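PDB 2OPX: lactaldehyde dehydrogenase from Escherichia coli BL21, which oxidises L-lactaldehyde irreversibly to L-lactate with NAD(+), also acts on glycolaldehyde and L-glyceraldehyde, and serves the breakdown of L-fucose and L-rhamnose. Local coordinates for residues N28-A33 against G362-P367; W152-F157 against V278-Q283; Q310-G315 against I323-L328. One frame throughout, in Å; residues are numbered along the deposited sequence.

Contact 1. Residues N28-A33 against G362-P367. With DXC ((3alpha,5beta,12alpha)-3,12-dihydroxycholan-24-oic acid), chain C.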
# COMPACT_ATOMS: atom_id res chain seq x y z
N ASN A 28 21.85 19.79 37.05
CA ASN A 28 20.49 19.38 37.42
C ASN A 28 19.61 20.63 37.39
O ASN A 28 19.79 21.53 38.20
CB ASN A 28 20.50 18.79 38.83
CG ASN A 28 19.14 18.29 39.26
OD1 ASN A 28 18.12 18.94 39.02
ND2 ASN A 28 19.12 17.13 39.91
N PRO A 29 18.64 20.69 36.48
CA PRO A 29 17.77 21.86 36.40
C PRO A 29 16.98 22.19 37.68
O PRO A 29 16.45 23.29 37.82
CB PRO A 29 16.86 21.54 35.22
CG PRO A 29 16.72 20.05 35.31
CD PRO A 29 18.15 19.62 35.59
N ALA A 30 16.91 21.24 38.61
CA ALA A 30 16.18 21.47 39.85
C ALA A 30 17.07 21.96 40.99
O ALA A 30 16.63 22.73 41.84
CB ALA A 30 15.46 20.19 40.27
N THR A 31 18.32 21.51 41.00
CA THR A 31 19.25 21.87 42.07
C THR A 31 20.46 22.67 41.63
O THR A 31 21.20 23.18 42.46
CB THR A 31 19.76 20.61 42.77
OG1 THR A 31 20.59 19.87 41.86
CG2 THR A 31 18.59 19.74 43.20
N GLU A 32 20.66 22.76 40.32
CA GLU A 32 21.79 23.49 39.76
C GLU A 32 23.14 22.85 40.08
O GLU A 32 24.19 23.47 39.89
CB GLU A 32 21.78 24.94 40.23
CG GLU A 32 20.71 25.77 39.56
CD GLU A 32 20.65 27.16 40.10
OE1 GLU A 32 21.70 27.85 40.10
OE2 GLU A 32 19.55 27.58 40.53
N ALA A 33 23.10 21.62 40.57
CA ALA A 33 24.33 20.91 40.89
C ALA A 33 24.85 20.23 39.62
O ALA A 33 24.07 19.85 38.74
CB ALA A 33 24.06 19.88 41.97
N GLY A 362 17.31 26.57 41.01
CA GLY A 362 16.48 25.86 40.06
C GLY A 362 15.83 26.81 39.08
O GLY A 362 15.93 28.03 39.24
N TYR A 363 15.15 26.27 38.08
CA TYR A 363 14.50 27.10 37.08
C TYR A 363 13.04 26.73 36.98
O TYR A 363 12.62 26.04 36.07
CB TYR A 363 15.19 26.93 35.73
CG TYR A 363 16.68 27.01 35.86
CD1 TYR A 363 17.47 25.87 35.73
CD2 TYR A 363 17.31 28.20 36.21
CE1 TYR A 363 18.84 25.91 35.94
CE2 TYR A 363 18.67 28.26 36.42
CZ TYR A 363 19.44 27.11 36.29
OH TYR A 363 20.80 27.16 36.51
N TYR A 364 12.28 27.22 37.95
CA TYR A 364 10.86 26.94 38.01
C TYR A 364 10.02 28.07 37.49
O TYR A 364 10.36 29.24 37.67
CB TYR A 364 10.45 26.64 39.45
CG TYR A 364 11.07 25.38 39.99
CD1 TYR A 364 10.53 24.13 39.69
CD2 TYR A 364 12.22 25.44 40.79
CE1 TYR A 364 11.11 22.96 40.17
CE2 TYR A 364 12.81 24.27 41.27
CZ TYR A 364 12.25 23.04 40.96
OH TYR A 364 12.82 21.88 41.44
N TYR A 365 8.94 27.72 36.80
CA TYR A 365 8.02 28.71 36.29
C TYR A 365 6.64 28.17 36.58
O TYR A 365 6.32 27.03 36.26
CB TYR A 365 8.20 28.95 34.80
CG TYR A 365 7.66 30.30 34.41
CD1 TYR A 365 6.34 30.46 34.00
CD2 TYR A 365 8.46 31.43 34.50
CE1 TYR A 365 5.83 31.73 33.70
CE2 TYR A 365 7.97 32.70 34.21
CZ TYR A 365 6.65 32.84 33.81
OH TYR A 365 6.18 34.09 33.51
N PRO A 366 5.81 28.99 37.21
CA PRO A 366 4.45 28.54 37.54
C PRO A 366 3.53 28.47 36.34
O PRO A 366 3.73 29.16 35.35
CB PRO A 366 4.00 29.59 38.54
CG PRO A 366 4.61 30.85 37.96
CD PRO A 366 6.02 30.40 37.60
N PRO A 367 2.51 27.60 36.42
CA PRO A 367 1.55 27.48 35.32
C PRO A 367 1.03 28.90 35.12
O PRO A 367 0.74 29.60 36.08
CB PRO A 367 0.49 26.56 35.90
CG PRO A 367 1.28 25.66 36.80
CD PRO A 367 2.24 26.62 37.48
C1 DXC C . 8.79 22.40 45.44
C2 DXC C . 8.37 23.66 46.24
C3 DXC C . 8.47 24.94 45.35
C4 DXC C . 9.92 25.12 44.72
C5 DXC C . 10.35 23.82 44.00
C6 DXC C . 10.23 22.56 44.90
C7 DXC C . 8.04 26.20 46.14
C8 DXC C . 9.09 26.67 47.16
C9 DXC C . 10.49 26.89 46.54
C10 DXC C . 10.98 25.60 45.80
C11 DXC C . 11.57 27.33 47.58
C12 DXC C . 13.00 27.58 46.97
C13 DXC C . 13.44 26.25 46.27
C14 DXC C . 12.40 25.79 45.20
C15 DXC C . 11.34 28.54 48.46
C16 DXC C . 12.66 28.62 49.20
C17 DXC C . 13.78 27.97 48.32
C18 DXC C . 9.79 26.13 43.56
C19 DXC C . 15.09 28.89 48.34
O1 DXC C . 13.59 25.18 47.21
O2 DXC C . 8.71 21.24 46.28
C20 DXC C . 12.90 28.70 45.87
C21 DXC C . 16.27 28.31 47.53
C22 DXC C . 17.63 29.07 47.73
C23 DXC C . 17.87 29.62 49.16
O3 DXC C . 18.37 28.85 50.04
O4 DXC C . 17.56 30.82 49.42
C24 DXC C . 14.80 30.33 47.87
O HOH W 1 14.60 22.24 43.95
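Glu32 reaches across to the backbone of Gly362: its OE2 accepts from Gly362 N at 2.5 Å, with a nearly straight N-H...O angle of 169°, through the lone pair anti to OE1. With CG anti to its own carbonyl carbon and the chain extended beyond CG, the acid spans the gap and lays its methylene across Tyr363, CG lying 3.4 Å from Tyr363 OH. The two side chains cross at about a right angle, yet carboxylate and phenol ring are tilted by only 23°. The second direct bond is purely backbone, Tyr363 N to Pro29 O at 3.3 Å, and the same carbonyl oxygen receives a C-H contact from Gly362 CA. Gly362 suits its place because its backbone angles would jam a CB against the preceding carbonyl oxygen, and Ala30 O would be in the way as well. On the other flank Ala30 CB meets Tyr364 OH at 3.3 Å, and a water donates to Ala30 O at 3.0 Å while also bonding Tyr364 OH. Behind these groups, Asn28 shapes the loop with an Asx turn, its OD1 accepting from Ala30 N at 2.6 Å. Tyr364 carries deoxycholate against one ring face, where steroid C5 lies 3.6 Å above the plane, off toward the rim; Arg320 bonds the same ligand. Were Glu32 cut back to an alanine, Gly362 N would probably lose this acceptor and the phenol end of Tyr363 the methylene that lies against it. The loop between strands 23-27 and 34-39 is thus joined to the approach to strand 368-371 largely through backbone polar groups, and the acidic group that crosses meets a neutral backbone N-H.

Contact 2. Residues W152-F157 against V278-Q283. With DXC ((3alpha,5beta,12alpha)-3,12-dihydroxycholan-24-oic acid), chain B.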
# COMPACT_ATOMS: atom_id res chain seq x y z
N TRP A 152 16.52 17.83 24.39
CA TRP A 152 16.63 17.52 25.81
C TRP A 152 15.30 17.20 26.49
O TRP A 152 15.28 16.58 27.55
CB TRP A 152 17.32 18.67 26.56
CG TRP A 152 16.82 20.02 26.14
CD1 TRP A 152 17.40 20.86 25.24
CD2 TRP A 152 15.61 20.66 26.56
NE1 TRP A 152 16.63 21.97 25.06
CE2 TRP A 152 15.52 21.88 25.86
CE3 TRP A 152 14.59 20.31 27.45
CZ2 TRP A 152 14.44 22.76 26.02
CZ3 TRP A 152 13.52 21.19 27.62
CH2 TRP A 152 13.46 22.40 26.90
N ASN A 153 14.18 17.61 25.88
CA ASN A 153 12.87 17.38 26.48
C ASN A 153 12.48 15.90 26.59
O ASN A 153 11.88 15.49 27.59
CB ASN A 153 11.80 18.17 25.73
CG ASN A 153 11.70 17.79 24.28
OD1 ASN A 153 12.60 17.17 23.71
ND2 ASN A 153 10.59 18.18 23.65
N PHE A 154 12.79 15.11 25.57
CA PHE A 154 12.53 13.66 25.62
C PHE A 154 13.77 13.00 25.01
O PHE A 154 13.68 12.26 24.03
CB PHE A 154 11.28 13.29 24.84
CG PHE A 154 10.01 13.62 25.57
CD1 PHE A 154 9.36 14.83 25.36
CD2 PHE A 154 9.48 12.73 26.50
CE1 PHE A 154 8.20 15.16 26.06
CE2 PHE A 154 8.33 13.04 27.21
CZ PHE A 154 7.69 14.26 26.99
N PRO A 155 14.93 13.25 25.62
CA PRO A 155 16.26 12.76 25.22
C PRO A 155 16.37 11.26 25.05
O PRO A 155 17.00 10.79 24.11
CB PRO A 155 17.15 13.27 26.34
CG PRO A 155 16.27 13.10 27.53
CD PRO A 155 14.96 13.68 27.03
N PHE A 156 15.75 10.50 25.94
CA PHE A 156 15.85 9.07 25.84
C PHE A 156 15.01 8.53 24.68
O PHE A 156 15.52 7.81 23.83
CB PHE A 156 15.42 8.40 27.14
CG PHE A 156 15.93 7.00 27.28
CD1 PHE A 156 17.30 6.76 27.38
CD2 PHE A 156 15.06 5.92 27.28
CE1 PHE A 156 17.79 5.46 27.48
CE2 PHE A 156 15.55 4.61 27.38
CZ PHE A 156 16.91 4.39 27.47
N PHE A 157 13.73 8.88 24.66
CA PHE A 157 12.85 8.42 23.59
C PHE A 157 13.39 8.77 22.21
O PHE A 157 13.37 7.95 21.30
CB PHE A 157 11.46 9.03 23.75
CG PHE A 157 10.59 8.87 22.54
CD1 PHE A 157 10.46 7.64 21.90
CD2 PHE A 157 9.86 9.95 22.05
CE1 PHE A 157 9.62 7.48 20.79
CE2 PHE A 157 9.02 9.80 20.94
CZ PHE A 157 8.90 8.56 20.32
N VAL A 278 0.72 21.35 30.31
CA VAL A 278 1.55 21.29 31.49
C VAL A 278 2.58 20.17 31.46
O VAL A 278 3.56 20.21 32.20
CB VAL A 278 0.66 21.17 32.74
CG1 VAL A 278 0.21 19.74 32.92
CG2 VAL A 278 1.39 21.69 33.94
N ILE A 279 2.37 19.18 30.60
CA ILE A 279 3.30 18.06 30.51
C ILE A 279 4.72 18.53 30.24
O ILE A 279 4.96 19.42 29.41
CB ILE A 279 2.87 17.05 29.41
CG1 ILE A 279 3.80 15.84 29.41
CG2 ILE A 279 2.84 17.72 28.04
CD1 ILE A 279 3.33 14.70 28.54
N ASN A 280 5.67 17.95 30.96
CA ASN A 280 7.08 18.31 30.83
C ASN A 280 7.24 19.82 30.95
O ASN A 280 8.11 20.43 30.32
CB ASN A 280 7.63 17.84 29.49
CG ASN A 280 9.14 17.66 29.52
OD1 ASN A 280 9.83 17.93 28.53
ND2 ASN A 280 9.66 17.18 30.65
N SER A 281 6.39 20.43 31.77
CA SER A 281 6.42 21.87 32.01
C SER A 281 6.20 22.67 30.73
O SER A 281 6.73 23.77 30.57
CB SER A 281 7.76 22.25 32.65
OG SER A 281 7.96 21.54 33.86
N GLY A 282 5.42 22.10 29.81
CA GLY A 282 5.12 22.77 28.56
C GLY A 282 6.29 22.74 27.60
O GLY A 282 6.30 23.44 26.58
N GLN A 283 7.28 21.92 27.92
CA GLN A 283 8.48 21.82 27.10
C GLN A 283 8.41 20.72 26.05
O GLN A 283 9.34 19.94 25.90
CB GLN A 283 9.69 21.61 28.00
CG GLN A 283 10.08 22.87 28.75
CD GLN A 283 11.16 22.63 29.78
OE1 GLN A 283 11.91 23.54 30.13
NE2 GLN A 283 11.23 21.40 30.28
C1 DXC B . 5.57 12.78 23.21
C2 DXC B . 5.01 12.75 24.64
C3 DXC B . 5.67 11.60 25.46
C4 DXC B . 5.50 10.19 24.76
C5 DXC B . 5.99 10.27 23.29
C6 DXC B . 5.34 11.43 22.50
C7 DXC B . 5.13 11.58 26.91
C8 DXC B . 3.71 10.99 27.04
C9 DXC B . 3.57 9.60 26.41
C10 DXC B . 4.01 9.63 24.91
C11 DXC B . 2.12 9.03 26.52
C12 DXC B . 1.93 7.60 25.90
C13 DXC B . 2.36 7.69 24.40
C14 DXC B . 3.82 8.24 24.24
C15 DXC B . 1.46 8.92 27.88
C16 DXC B . 0.18 8.18 27.54
C17 DXC B . 0.36 7.42 26.20
C18 DXC B . 6.55 9.26 25.40
C19 DXC B . -0.39 6.01 26.26
O1 DXC B . 1.50 8.58 23.67
O2 DXC B . 4.95 13.84 22.46
C20 DXC B . 2.89 6.58 26.63
C21 DXC B . -0.27 5.21 24.95
C22 DXC B . -1.64 4.99 24.25
C23 DXC B . -2.72 4.38 25.18
O3 DXC B . -3.54 5.15 25.77
O4 DXC B . -2.75 3.13 25.33
C24 DXC B . 0.01 5.15 27.48
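Asn153 and Gln283 bring the two backbones nearest, their CA atoms 6.3 Å apart. Residues 152-155 spell the Trp-Asn-Phe-Pro sequence of the aldehyde dehydrogenase family, and Pro155 leads into helix 155-168. Segment 278-283 leaves helix 266-278 at Ile279 and then takes three successive residues, Asn280, Ser281 and Gly282, through positive phi; glycine is the type most at ease there. Gly282 N to Ile279 O and Gln283 N to Asn280 O are bonded within this coil, which turns the chain toward the active-site Cys285. The Asn153 side chain lies about 5 Å from that of Cys285. In relatives the equivalent asparagine contributes to the oxyanion hole, and a similar role here would be consistent with this position.

Asn153 holds CG between its backbone N and carbonyl carbon (chi1 60°), which turns ND2 to Gln283 O, 3.1 Å away. The acceptor is nearly in the plane of the asparagine amide, while the donor is tilted 18° from the plane of the Gln283 carbonyl. OD1 of Asn153 turns back for a weak bond to Phe154 N; the ND2 bond, helped by this weak one, probably limits the amide's rotation. Gln283 runs extended to the benzene edge of Trp152, its CG in the ring plane, and the amide stands 70° to the indole. Its OE1 has Ile329 N as main partner, while NE2 bonds weakly to Asn280 O. Phe154, lying next to Asn280, turns CE2 and CZ to the deoxycholate, and Lys96 makes a cation-pi contact with its ring. Ile279 adds an apolar contact, its CD1 4.0 Å from steroid C7. An apolar ring suits the hydrocarbon steroid, and Phe154 CE2 lies 3.5 Å from steroid C3.

Contact 3. Residues Q310-G315 against I323-L328. With DXC ((3alpha,5beta,12alpha)-3,12-dihydroxycholan-24-oic acid), chain D; DXC ((3alpha,5beta,12alpha)-3,12-dihydroxycholan-24-oic acid), chain C.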
# COMPACT_ATOMS: atom_id res chain seq x y z
N GLN A 310 -4.17 26.27 37.99
CA GLN A 310 -3.75 26.78 39.29
C GLN A 310 -3.49 25.60 40.21
O GLN A 310 -2.70 25.68 41.15
CB GLN A 310 -4.83 27.69 39.87
CG GLN A 310 -4.46 28.38 41.19
CD GLN A 310 -5.34 27.93 42.36
OE1 GLN A 310 -5.23 28.46 43.47
NE2 GLN A 310 -6.23 26.97 42.11
N ALA A 311 -4.16 24.48 39.93
CA ALA A 311 -4.00 23.28 40.73
C ALA A 311 -2.71 22.53 40.39
O ALA A 311 -2.27 21.67 41.16
CB ALA A 311 -5.20 22.37 40.55
N VAL A 312 -2.12 22.84 39.24
CA VAL A 312 -0.89 22.17 38.83
C VAL A 312 0.27 22.52 39.76
O VAL A 312 0.69 23.67 39.83
CB VAL A 312 -0.49 22.54 37.39
CG1 VAL A 312 0.87 21.97 37.07
CG2 VAL A 312 -1.51 22.00 36.42
N GLN A 313 0.79 21.51 40.46
CA GLN A 313 1.90 21.71 41.37
C GLN A 313 3.22 21.41 40.68
O GLN A 313 3.29 20.53 39.82
CB GLN A 313 1.74 20.81 42.60
CG GLN A 313 0.62 21.22 43.56
CD GLN A 313 1.04 22.32 44.53
OE1 GLN A 313 1.81 22.08 45.46
NE2 GLN A 313 0.54 23.53 44.31
N PHE A 314 4.27 22.14 41.05
CA PHE A 314 5.58 21.93 40.46
C PHE A 314 6.66 21.90 41.53
O PHE A 314 6.59 22.63 42.51
CB PHE A 314 5.91 23.05 39.46
CG PHE A 314 5.88 24.42 40.06
CD1 PHE A 314 4.69 25.13 40.15
CD2 PHE A 314 7.04 25.01 40.53
CE1 PHE A 314 4.66 26.41 40.70
CE2 PHE A 314 7.03 26.29 41.07
CZ PHE A 314 5.83 26.99 41.16
N GLY A 315 7.66 21.05 41.32
CA GLY A 315 8.74 20.94 42.28
C GLY A 315 9.96 20.19 41.77
O GLY A 315 10.12 19.99 40.57
N ILE A 323 3.92 16.05 42.11
CA ILE A 323 3.91 17.25 41.29
C ILE A 323 3.66 16.89 39.83
O ILE A 323 3.89 15.76 39.40
CB ILE A 323 5.23 18.02 41.38
CG1 ILE A 323 6.40 17.08 41.08
CG2 ILE A 323 5.38 18.62 42.75
CD1 ILE A 323 7.74 17.78 41.02
N ALA A 324 3.17 17.87 39.07
CA ALA A 324 2.88 17.67 37.65
C ALA A 324 4.00 18.21 36.79
O ALA A 324 4.17 17.79 35.65
CB ALA A 324 1.56 18.36 37.30
N MET A 325 4.76 19.16 37.33
CA MET A 325 5.86 19.76 36.59
C MET A 325 7.15 19.82 37.37
O MET A 325 7.17 19.86 38.61
CB MET A 325 5.53 21.20 36.19
CG MET A 325 4.24 21.41 35.47
SD MET A 325 4.23 23.05 34.75
CE MET A 325 4.60 24.09 36.19
N GLY A 326 8.25 19.84 36.62
CA GLY A 326 9.56 19.96 37.23
C GLY A 326 10.03 21.33 36.80
O GLY A 326 9.22 22.15 36.34
N PRO A 327 11.32 21.64 36.92
CA PRO A 327 11.80 22.95 36.50
C PRO A 327 11.98 22.98 34.98
O PRO A 327 11.87 21.95 34.32
CB PRO A 327 13.12 23.08 37.23
CG PRO A 327 13.64 21.66 37.17
CD PRO A 327 12.41 20.86 37.55
N LEU A 328 12.25 24.16 34.43
CA LEU A 328 12.50 24.27 33.00
C LEU A 328 13.93 23.76 32.84
O LEU A 328 14.68 23.68 33.81
CB LEU A 328 12.39 25.72 32.53
CG LEU A 328 10.99 26.33 32.57
CD1 LEU A 328 11.04 27.74 31.99
CD2 LEU A 328 10.03 25.47 31.79
C1 DXC D . 0.14 8.82 31.43
C2 DXC D . -0.62 10.17 31.37
C3 DXC D . 0.38 11.36 31.36
C4 DXC D . 1.36 11.32 32.60
C5 DXC D . 2.04 9.93 32.70
C6 DXC D . 1.04 8.75 32.67
C7 DXC D . -0.37 12.72 31.28
C8 DXC D . -1.02 13.17 32.60
C9 DXC D . -0.04 13.18 33.79
C10 DXC D . 0.64 11.77 33.95
C11 DXC D . -0.72 13.60 35.15
C12 DXC D . 0.26 13.62 36.38
C13 DXC D . 0.90 12.18 36.49
C14 DXC D . 1.60 11.74 35.17
C15 DXC D . -1.48 14.94 35.26
C16 DXC D . -1.59 15.17 36.77
C17 DXC D . -0.80 14.04 37.49
C18 DXC D . 2.56 12.23 32.25
C19 DXC D . -0.41 14.41 39.01
O1 DXC D . -0.11 11.19 36.79
O2 DXC D . -0.79 7.73 31.44
C20 DXC D . 1.41 14.66 36.11
C21 DXC D . 0.38 13.27 39.71
C22 DXC D . 0.74 13.54 41.20
C23 DXC D . -0.46 13.47 42.15
O3 DXC D . -0.88 12.35 42.54
O4 DXC D . -1.00 14.55 42.52
C24 DXC D . 0.30 15.77 39.14
C1 DXC C . 8.79 22.40 45.44
C2 DXC C . 8.37 23.66 46.24
C3 DXC C . 8.47 24.94 45.35
C4 DXC C . 9.92 25.12 44.72
C5 DXC C . 10.35 23.82 44.00
C6 DXC C . 10.23 22.56 44.90
C7 DXC C . 8.04 26.20 46.14
C8 DXC C . 9.09 26.67 47.16
C9 DXC C . 10.49 26.89 46.54
C10 DXC C . 10.98 25.60 45.80
C11 DXC C . 11.57 27.33 47.58
C12 DXC C . 13.00 27.58 46.97
C13 DXC C . 13.44 26.25 46.27
C14 DXC C . 12.40 25.79 45.20
C15 DXC C . 11.34 28.54 48.46
C16 DXC C . 12.66 28.62 49.20
C17 DXC C . 13.78 27.97 48.32
C18 DXC C . 9.79 26.13 43.56
C19 DXC C . 15.09 28.89 48.34
O1 DXC C . 13.59 25.18 47.21
O2 DXC C . 8.71 21.24 46.28
C20 DXC C . 12.90 28.70 45.87
C21 DXC C . 16.27 28.31 47.53
C22 DXC C . 17.63 29.07 47.73
C23 DXC C . 17.87 29.62 49.16
O3 DXC C . 18.37 28.85 50.04
O4 DXC C . 17.56 30.82 49.42
C24 DXC C . 14.80 30.33 47.87
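Ile323 CG1 and Phe314 CG each lie between the backbone N and the carbonyl carbon of their own residue, with opposite results. In Ile323 (chi1 53°) this folds the chain over the facing backbone, and CD1 comes to 3.3 Å from Gly315 N. In Phe314 (chi1 58°) it swings the ring off the contact, so that CB makes the closest approach to the Met325 methyl, CE, at 3.7 Å, while ring atom CE2 turns to deoxycholate.

The backbones are joined by one bridge, Phe314 with Met325, in the bonding pattern of parallel strands: Met325 N donates to Gln313 O, and Gly315 N donates to Met325 O at 3.0 Å. Gln313 O is gripped twice, since Ala324 N also donates to it at 2.8 Å; the Met325 donor lies in the carbonyl plane, the Ala324 donor is tilted from it. With 62° between their directions the segments soon part, and no longer ladder develops.

Val312 sets its CG1 methyl 3.7 Å from Ala324 CB and beside Met325 CG. The small alanine suits a place shared with a ligand, for its CB also meets a second deoxycholate at C24, 3.4 Å away. Methionine has the length to pass Val312 and still bring its methyl round to Phe314. Gly315, lacking a side chain, has its CA directly against the first steroid, C6 being 3.4 Å off.

The contact thus ties the exit of helix 295-311 to the loop that leads into helix 331-347. Helix 266-278 packs against it through Val274 and Val278, which meet Val312, and Val278 also touches Met325; Leu328 rests on Leu334 and Val337 of helix 331-347.

Contact 3 touches both of the others, its centre 11 Å from that of contact 1 and 13 Å from that of contact 2. Toward contact 1, the Tyr363 and Leu328 backbones are probably hydrogen-bonded, and Tyr364 and Phe314 both meet the same deoxycholate. Toward contact 2, Ser281 OG lies 2.9 Å from Gly326 O, a probable hydrogen bond, and Gln283 OE1 packs 3.0 Å from Leu328 CA. Contacts 1 and 2, with centres 14 Å apart, do not touch, their nearest atoms being about 5 Å apart. Contact 2 alone borders the catalytic centre; its own deoxycholate is bonded by Asn286 and Glu443, both of which bind (S)-lactate, so it probably overlaps the substrate site.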